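Local coordinates for KLLA0E08119p (Kluyveromyces lactis, PDB 3VA7), which is the urea carboxylase part of a longer multifunctional protein and probably carboxylates urea to urea-1-carboxylate using biotin, ATP and hydrogencarbonate, at residues Cys257-Arg262 and Lys456-Ala461; Leu449-Ser454 and Phe471-Cys476. All blocks are in the same frame, centred on the assembly; numbering follows the deposited sequence.

Interaction 1: residues Cys257-Arg262 and Lys456-Ala461; sequences CSLQRR and KMFKEA
Leu259 divides its two methyl groups between Met457 and Phe458. Leu259 CD1 lies 3.4 Å from Phe458 CD2 and meets that ring obliquely, the two side chains crossing at about a right angle. On the other branch, Leu259 CD2 comes within 3.7 Å of Met457 CE; here the side chains slide past each other in opposite directions, and bends at chi2 (-89°) and chi3 (-65°) carry the methionine methyl to the leucine. Leu259 and Phe458 are the buried, tightly packed part, and Val463 and Ile267 also touch the leucine. Met457 is partly exposed and marks the looser side, while Lys456, Lys459 and Glu460 of the same short helix are exposed and do not reach segment 257-262. The nearest CA atoms, those of Leu259 and Phe458, are 9.0 Å apart, so side chains alone make the contact. Leu259 centres an inverse gamma turn, and Gln260 NE2 donates to Cys257 O at 2.8 Å, with the oxygen in the plane of the Gln260 amide. No hydrogen bond spans the segments, so strand 249-261 and helix 456-460 are held here by the fit and burial of three apolar side chains rather than by directional bonds.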
ATOM      1  N   CYS A 257       3.141 -36.006  14.678  1.00 40.47           N
ATOM      2  CA  CYS A 257       3.827 -34.835  14.195  1.00 40.50           C
ATOM      3  C   CYS A 257       4.740 -35.244  13.073  1.00 40.64           C
ATOM      4  O   CYS A 257       5.791 -34.639  12.823  1.00 40.95           O
ATOM      5  CB  CYS A 257       4.609 -34.182  15.334  1.00 40.94           C
ATOM      6  SG  CYS A 257       3.556 -33.596  16.739  1.00 44.40           S
ATOM      7  N   SER A 258       4.307 -36.269  12.359  1.00 41.30           N
ATOM      8  CA  SER A 258       5.041 -36.792  11.204  1.00 41.37           C
ATOM      9  C   SER A 258       5.231 -35.797  10.045  1.00 42.44           C
ATOM     10  O   SER A 258       6.256 -35.855   9.371  1.00 42.76           O
ATOM     11  CB  SER A 258       4.376 -38.075  10.712  1.00 41.14           C
ATOM     12  OG  SER A 258       3.868 -38.843  11.800  1.00 38.24           O
ATOM     13  N   LEU A 259       4.277 -34.882   9.805  1.00 43.19           N
ATOM     14  CA  LEU A 259       4.367 -34.025   8.606  1.00 43.67           C
ATOM     15  C   LEU A 259       5.369 -32.893   8.802  1.00 43.79           C
ATOM     16  O   LEU A 259       5.017 -31.761   9.140  1.00 44.03           O
ATOM     17  CB  LEU A 259       2.973 -33.529   8.155  1.00 44.14           C
ATOM     18  CG  LEU A 259       1.986 -34.617   7.659  1.00 44.74           C
ATOM     19  CD1 LEU A 259       0.574 -34.107   7.489  1.00 43.24           C
ATOM     20  CD2 LEU A 259       2.456 -35.296   6.360  1.00 45.18           C
ATOM     21  N   GLN A 260       6.633 -33.241   8.619  1.00 44.76           N
ATOM     22  CA  GLN A 260       7.769 -32.356   8.852  1.00 45.89           C
ATOM     23  C   GLN A 260       8.544 -32.145   7.537  1.00 46.69           C
ATOM     24  O   GLN A 260       8.668 -33.057   6.731  1.00 46.90           O
ATOM     25  CB  GLN A 260       8.714 -33.004   9.850  1.00 45.62           C
ATOM     26  CG  GLN A 260       8.191 -33.152  11.273  1.00 47.34           C
ATOM     27  CD  GLN A 260       9.152 -33.933  12.197  1.00 47.50           C
ATOM     28  OE1 GLN A 260      10.391 -33.777  12.129  1.00 48.78           O
ATOM     29  NE2 GLN A 260       8.583 -34.767  13.056  1.00 44.00           N
ATOM     30  N   ARG A 261       9.086 -30.951   7.344  1.00 47.80           N
ATOM     31  CA  ARG A 261       9.859 -30.634   6.180  1.00 49.14           C
ATOM     32  C   ARG A 261      11.269 -30.325   6.646  1.00 51.33           C
ATOM     33  O   ARG A 261      11.463 -29.411   7.460  1.00 51.69           O
ATOM     34  CB  ARG A 261       9.255 -29.438   5.462  1.00 48.48           C
ATOM     35  CG  ARG A 261      10.004 -29.019   4.234  1.00 47.24           C
ATOM     36  CD  ARG A 261       9.614 -27.624   3.773  1.00 47.66           C
ATOM     37  NE  ARG A 261      10.275 -26.560   4.537  1.00 48.10           N
ATOM     38  CZ  ARG A 261      11.557 -26.197   4.420  1.00 51.91           C
ATOM     39  NH1 ARG A 261      12.033 -25.218   5.186  1.00 53.48           N
ATOM     40  NH2 ARG A 261      12.384 -26.800   3.559  1.00 52.99           N
ATOM     41  N   ARG A 262      12.254 -31.086   6.137  1.00 53.24           N
ATOM     42  CA  ARG A 262      13.637 -30.986   6.607  1.00 54.76           C
ATOM     43  C   ARG A 262      13.581 -30.844   8.126  1.00 54.73           C
ATOM     44  O   ARG A 262      14.225 -29.973   8.721  1.00 54.64           O
ATOM     45  CB  ARG A 262      14.381 -29.803   5.965  1.00 55.63           C
ATOM     46  CG  ARG A 262      14.913 -30.016   4.510  1.00 59.98           C
ATOM     47  CD  ARG A 262      16.377 -29.505   4.337  1.00 67.97           C
ATOM     48  NE  ARG A 262      16.596 -28.109   4.793  1.00 73.30           N
ATOM     49  CZ  ARG A 262      17.799 -27.549   5.030  1.00 75.21           C
ATOM     50  NH1 ARG A 262      18.919 -28.256   4.854  1.00 74.54           N
ATOM     51  NH2 ARG A 262      17.892 -26.274   5.440  1.00 74.42           N
ATOM     52  N   LYS A 456      -4.246 -36.729  -1.243  1.00 50.89           N
ATOM     53  CA  LYS A 456      -4.756 -38.077  -1.067  1.00 51.83           C
ATOM     54  C   LYS A 456      -3.922 -38.660   0.083  1.00 51.90           C
ATOM     55  O   LYS A 456      -4.474 -39.253   1.030  1.00 51.62           O
ATOM     56  CB  LYS A 456      -4.605 -38.868  -2.385  1.00 52.62           C
ATOM     57  CG  LYS A 456      -5.178 -40.317  -2.432  1.00 55.21           C
ATOM     58  CD  LYS A 456      -6.668 -40.334  -2.827  1.00 60.08           C
ATOM     59  CE  LYS A 456      -6.938 -41.385  -3.952  1.00 60.69           C
ATOM     60  NZ  LYS A 456      -8.405 -41.506  -4.270  1.00 57.30           N
ATOM     61  N   MET A 457      -2.604 -38.423   0.022  1.00 52.03           N
ATOM     62  CA  MET A 457      -1.691 -38.788   1.099  1.00 52.81           C
ATOM     63  C   MET A 457      -2.282 -38.484   2.466  1.00 53.23           C
ATOM     64  O   MET A 457      -2.632 -39.397   3.219  1.00 53.55           O
ATOM     65  CB  MET A 457      -0.366 -38.061   0.942  1.00 52.94           C
ATOM     66  CG  MET A 457       0.694 -38.437   2.004  1.00 54.61           C
ATOM     67  SD  MET A 457       0.675 -37.447   3.514  1.00 57.13           S
ATOM     68  CE  MET A 457       1.134 -35.809   2.901  1.00 56.15           C
ATOM     69  N   PHE A 458      -2.431 -37.207   2.784  1.00 53.52           N
ATOM     70  CA  PHE A 458      -2.876 -36.874   4.109  1.00 54.36           C
ATOM     71  C   PHE A 458      -4.149 -37.606   4.457  1.00 54.87           C
ATOM     72  O   PHE A 458      -4.267 -38.089   5.558  1.00 55.11           O
ATOM     73  CB  PHE A 458      -3.051 -35.374   4.297  1.00 54.36           C
ATOM     74  CG  PHE A 458      -3.323 -34.969   5.720  1.00 53.34           C
ATOM     75  CD1 PHE A 458      -4.391 -34.131   6.023  1.00 53.96           C
ATOM     76  CD2 PHE A 458      -2.512 -35.424   6.757  1.00 53.49           C
ATOM     77  CE1 PHE A 458      -4.638 -33.747   7.322  1.00 53.38           C
ATOM     78  CE2 PHE A 458      -2.746 -35.055   8.067  1.00 50.60           C
ATOM     79  CZ  PHE A 458      -3.801 -34.222   8.355  1.00 53.32           C
ATOM     80  N   LYS A 459      -5.088 -37.714   3.527  1.00 56.05           N
ATOM     81  CA  LYS A 459      -6.376 -38.327   3.855  1.00 57.15           C
ATOM     82  C   LYS A 459      -6.266 -39.818   4.133  1.00 58.14           C
ATOM     83  O   LYS A 459      -6.920 -40.358   5.024  1.00 58.00           O
ATOM     84  CB  LYS A 459      -7.414 -38.103   2.765  1.00 56.93           C
ATOM     85  CG  LYS A 459      -8.808 -38.246   3.312  1.00 56.65           C
ATOM     86  CD  LYS A 459      -9.823 -38.342   2.218  1.00 59.03           C
ATOM     87  CE  LYS A 459     -11.193 -38.650   2.805  1.00 60.34           C
ATOM     88  NZ  LYS A 459     -11.142 -39.980   3.469  1.00 59.23           N
ATOM     89  N   GLU A 460      -5.445 -40.497   3.350  1.00 59.62           N
ATOM     90  CA  GLU A 460      -5.315 -41.938   3.530  1.00 61.10           C
ATOM     91  C   GLU A 460      -4.422 -42.245   4.738  1.00 60.49           C
ATOM     92  O   GLU A 460      -4.305 -43.401   5.174  1.00 60.66           O
ATOM     93  CB  GLU A 460      -4.847 -42.594   2.221  1.00 61.95           C
ATOM     94  CG  GLU A 460      -5.997 -42.710   1.189  1.00 65.25           C
ATOM     95  CD  GLU A 460      -5.514 -43.095  -0.226  1.00 72.95           C
ATOM     96  OE1 GLU A 460      -6.397 -43.253  -1.117  1.00 76.59           O
ATOM     97  OE2 GLU A 460      -4.275 -43.234  -0.460  1.00 74.25           O
ATOM     98  N   ALA A 461      -3.834 -41.170   5.282  1.00 59.39           N
ATOM     99  CA  ALA A 461      -3.009 -41.204   6.469  1.00 57.69           C
ATOM    100  C   ALA A 461      -1.659 -41.828   6.165  1.00 56.91           C
ATOM    101  O   ALA A 461      -0.956 -42.247   7.059  1.00 55.81           O
ATOM    102  CB  ALA A 461      -3.739 -41.920   7.639  1.00 57.76           C
TER

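Interaction 2: residues Leu449-Ser454 and Phe471-Cys476; sequences LRSIAS and FDYKPC
With CG anti to the backbone N (chi1 -180°), Phe471 reaches from the chain after helix 456-460 to Ser451 and Ile452 on helix 446-454. Ile452 places CG1 anti to its carbonyl carbon (chi1 -62°), and this branch rests over one face of the ring as a CH-pi contact. The geometry supports that reading: Ile452 CG1 is 4.0 Å from the centroid of the Phe471 ring and 23° off its normal, displaced toward the rim, and the two side chains run obliquely to each other. Ser451 approaches differently. In the plane of the same ring, at the edge, Ser451 OG lies 3.2 Å from Phe471 CE2 and 3.3 Å from Phe471 CZ. Ser451 OG is also 4.0 Å from Tyr473 CD1, a looser contact with the edge of that ring.

An alanine in place of Phe471 would probably leave Ile452 CG1 without its aromatic cover and open a gap beside the Ser451 hydroxyl. Tyr473 is tied to the beginning of the same helix, its OH hydrogen-bonded to Asp447 and its ring edge-to-face with Tyr448. Within segment 471-476, Lys474 NZ and Asp472 OD1 form a salt bridge (3.3 Å) whose hydrogen bond is weak. The segment is an irregular connection that passes across one side of helix 446-454 and meets it through Phe471 and Tyr473. It leads from the helices of the biotin carboxylase part into strand 477-480 of the next antiparallel sheet, where Cys476 already pairs through its backbone with Leu629: an interdomain linker packed by its aromatic side chains on the domain it leaves.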
ATOM      1  N   LEU A 449       0.119 -25.255   2.381  1.00 39.58           N
ATOM      2  CA  LEU A 449      -0.731 -25.895   3.388  1.00 40.48           C
ATOM      3  C   LEU A 449      -1.976 -26.500   2.778  1.00 40.82           C
ATOM      4  O   LEU A 449      -2.355 -27.601   3.153  1.00 41.67           O
ATOM      5  CB  LEU A 449      -1.160 -24.906   4.496  1.00 39.79           C
ATOM      6  CG  LEU A 449      -0.375 -24.717   5.798  1.00 38.44           C
ATOM      7  CD1 LEU A 449       0.970 -25.401   5.788  1.00 37.48           C
ATOM      8  CD2 LEU A 449      -0.261 -23.236   6.129  1.00 36.27           C
ATOM      9  N   ARG A 450      -2.606 -25.781   1.854  1.00 41.66           N
ATOM     10  CA  ARG A 450      -3.914 -26.164   1.286  1.00 42.60           C
ATOM     11  C   ARG A 450      -3.820 -27.464   0.501  1.00 42.98           C
ATOM     12  O   ARG A 450      -4.628 -28.405   0.667  1.00 43.12           O
ATOM     13  CB  ARG A 450      -4.418 -25.064   0.361  1.00 42.45           C
ATOM     14  CG  ARG A 450      -5.396 -24.133   0.999  1.00 41.95           C
ATOM     15  CD  ARG A 450      -5.320 -22.847   0.277  1.00 42.12           C
ATOM     16  NE  ARG A 450      -6.056 -21.828   0.989  1.00 44.16           N
ATOM     17  CZ  ARG A 450      -6.061 -20.553   0.626  1.00 42.91           C
ATOM     18  NH1 ARG A 450      -5.347 -20.204  -0.429  1.00 44.06           N
ATOM     19  NH2 ARG A 450      -6.771 -19.640   1.299  1.00 38.72           N
ATOM     20  N   SER A 451      -2.810 -27.467  -0.353  1.00 42.92           N
ATOM     21  CA  SER A 451      -2.386 -28.599  -1.118  1.00 43.51           C
ATOM     22  C   SER A 451      -2.093 -29.834  -0.229  1.00 43.27           C
ATOM     23  O   SER A 451      -2.580 -30.934  -0.532  1.00 43.70           O
ATOM     24  CB  SER A 451      -1.182 -28.182  -1.958  1.00 42.96           C
ATOM     25  OG  SER A 451      -0.277 -29.255  -2.050  1.00 46.21           O
ATOM     26  N   ILE A 452      -1.327 -29.660   0.859  1.00 42.98           N
ATOM     27  CA  ILE A 452      -1.096 -30.780   1.809  1.00 42.49           C
ATOM     28  C   ILE A 452      -2.383 -31.234   2.473  1.00 42.67           C
ATOM     29  O   ILE A 452      -2.791 -32.354   2.264  1.00 42.73           O
ATOM     30  CB  ILE A 452      -0.057 -30.482   2.864  1.00 42.44           C
ATOM     31  CG1 ILE A 452       1.305 -30.233   2.229  1.00 40.90           C
ATOM     32  CG2 ILE A 452       0.041 -31.636   3.827  1.00 42.49           C
ATOM     33  CD1 ILE A 452       2.298 -29.721   3.215  1.00 40.53           C
ATOM     34  N   ALA A 453      -3.046 -30.350   3.213  1.00 43.02           N
ATOM     35  CA  ALA A 453      -4.369 -30.640   3.810  1.00 43.93           C
ATOM     36  C   ALA A 453      -5.322 -31.332   2.833  1.00 44.88           C
ATOM     37  O   ALA A 453      -6.254 -32.018   3.229  1.00 45.10           O
ATOM     38  CB  ALA A 453      -5.005 -29.363   4.323  1.00 42.50           C
ATOM     39  N   SER A 454      -5.076 -31.136   1.549  1.00 46.82           N
ATOM     40  CA  SER A 454      -5.969 -31.642   0.487  1.00 48.91           C
ATOM     41  C   SER A 454      -5.582 -32.955  -0.123  1.00 48.65           C
ATOM     42  O   SER A 454      -6.380 -33.539  -0.842  1.00 48.49           O
ATOM     43  CB  SER A 454      -6.001 -30.664  -0.672  1.00 48.31           C
ATOM     44  OG  SER A 454      -7.112 -29.872  -0.432  1.00 51.83           O
ATOM     45  N   PHE A 471       7.411 -34.040  -1.453  1.00 68.59           N
ATOM     46  CA  PHE A 471       6.021 -33.731  -1.713  1.00 67.91           C
ATOM     47  C   PHE A 471       5.941 -32.880  -2.967  1.00 68.50           C
ATOM     48  O   PHE A 471       6.657 -31.855  -3.107  1.00 68.34           O
ATOM     49  CB  PHE A 471       5.383 -33.024  -0.525  1.00 67.53           C
ATOM     50  CG  PHE A 471       3.938 -32.678  -0.735  1.00 64.98           C
ATOM     51  CD1 PHE A 471       2.946 -33.628  -0.526  1.00 61.66           C
ATOM     52  CD2 PHE A 471       3.572 -31.393  -1.128  1.00 62.48           C
ATOM     53  CE1 PHE A 471       1.610 -33.318  -0.718  1.00 60.66           C
ATOM     54  CE2 PHE A 471       2.244 -31.074  -1.325  1.00 62.25           C
ATOM     55  CZ  PHE A 471       1.252 -32.048  -1.122  1.00 60.69           C
ATOM     56  N   ASP A 472       5.080 -33.321  -3.887  1.00 68.47           N
ATOM     57  CA  ASP A 472       4.936 -32.615  -5.157  1.00 68.21           C
ATOM     58  C   ASP A 472       4.079 -31.359  -4.967  1.00 66.67           C
ATOM     59  O   ASP A 472       2.822 -31.445  -4.954  1.00 66.94           O
ATOM     60  CB  ASP A 472       4.390 -33.519  -6.284  1.00 68.78           C
ATOM     61  CG  ASP A 472       4.905 -33.094  -7.676  1.00 71.57           C
ATOM     62  OD1 ASP A 472       4.374 -33.606  -8.703  1.00 74.54           O
ATOM     63  OD2 ASP A 472       5.842 -32.246  -7.737  1.00 72.93           O
ATOM     64  N   TYR A 473       4.760 -30.213  -4.797  1.00 63.88           N
ATOM     65  CA  TYR A 473       4.050 -28.941  -4.661  1.00 61.27           C
ATOM     66  C   TYR A 473       4.129 -28.081  -5.917  1.00 60.49           C
ATOM     67  O   TYR A 473       5.222 -27.580  -6.273  1.00 59.79           O
ATOM     68  CB  TYR A 473       4.482 -28.132  -3.407  1.00 60.78           C
ATOM     69  CG  TYR A 473       3.856 -26.739  -3.363  1.00 56.41           C
ATOM     70  CD1 TYR A 473       2.481 -26.573  -3.313  1.00 51.87           C
ATOM     71  CD2 TYR A 473       4.650 -25.598  -3.407  1.00 53.77           C
ATOM     72  CE1 TYR A 473       1.909 -25.303  -3.314  1.00 51.48           C
ATOM     73  CE2 TYR A 473       4.090 -24.324  -3.390  1.00 51.46           C
ATOM     74  CZ  TYR A 473       2.715 -24.177  -3.354  1.00 50.13           C
ATOM     75  OH  TYR A 473       2.157 -22.909  -3.353  1.00 46.23           O
ATOM     76  N   LYS A 474       2.960 -27.903  -6.561  1.00 59.30           N
ATOM     77  CA  LYS A 474       2.817 -26.989  -7.728  1.00 58.38           C
ATOM     78  C   LYS A 474       1.787 -25.867  -7.547  1.00 56.33           C
ATOM     79  O   LYS A 474       0.574 -26.119  -7.531  1.00 56.13           O
ATOM     80  CB  LYS A 474       2.615 -27.734  -9.079  1.00 59.27           C
ATOM     81  CG  LYS A 474       1.443 -28.765  -9.149  1.00 61.84           C
ATOM     82  CD  LYS A 474       1.901 -30.197  -8.745  1.00 66.34           C
ATOM     83  CE  LYS A 474       0.890 -31.306  -9.140  1.00 67.73           C
ATOM     84  NZ  LYS A 474       1.200 -32.598  -8.409  1.00 67.97           N
ATOM     85  N   PRO A 475       2.280 -24.621  -7.408  1.00 54.52           N
ATOM     86  CA  PRO A 475       1.489 -23.392  -7.368  1.00 53.64           C
ATOM     87  C   PRO A 475       0.747 -23.142  -8.665  1.00 53.23           C
ATOM     88  O   PRO A 475       1.373 -23.117  -9.749  1.00 52.99           O
ATOM     89  CB  PRO A 475       2.541 -22.293  -7.174  1.00 52.98           C
ATOM     90  CG  PRO A 475       3.802 -22.897  -7.601  1.00 53.96           C
ATOM     91  CD  PRO A 475       3.715 -24.343  -7.275  1.00 54.20           C
ATOM     92  N   CYS A 476      -0.567 -22.959  -8.567  1.00 52.71           N
ATOM     93  CA  CYS A 476      -1.320 -22.552  -9.738  1.00 52.97           C
ATOM     94  C   CYS A 476      -1.070 -21.046  -9.968  1.00 51.83           C
ATOM     95  O   CYS A 476      -1.886 -20.195  -9.570  1.00 52.02           O
ATOM     96  CB  CYS A 476      -2.800 -22.882  -9.571  1.00 53.38           C
ATOM     97  SG  CYS A 476      -3.801 -22.309 -10.986  1.00 58.85           S
TER

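Both interactions lie in the biotin carboxylation region, their centres 12 Å apart, and involve consecutive helices: 446-454 in interaction 2 and 456-460 in interaction 1. They touch directly, Phe458 CB lying 3.6 Å from Ile452 O. Interaction 1 is the more buried, though it covers less surface (123 against 168 Å²), and joins a helix to a strand of the large antiparallel sheet. Interaction 2 is only partly buried and joins a helix to an irregular connection. Neither has a hydrogen bond across its segments. The first relies on aliphatic, thioether and aromatic groups alone, whereas the second brings a serine hydroxyl to aromatic edges beside its CH-pi contact.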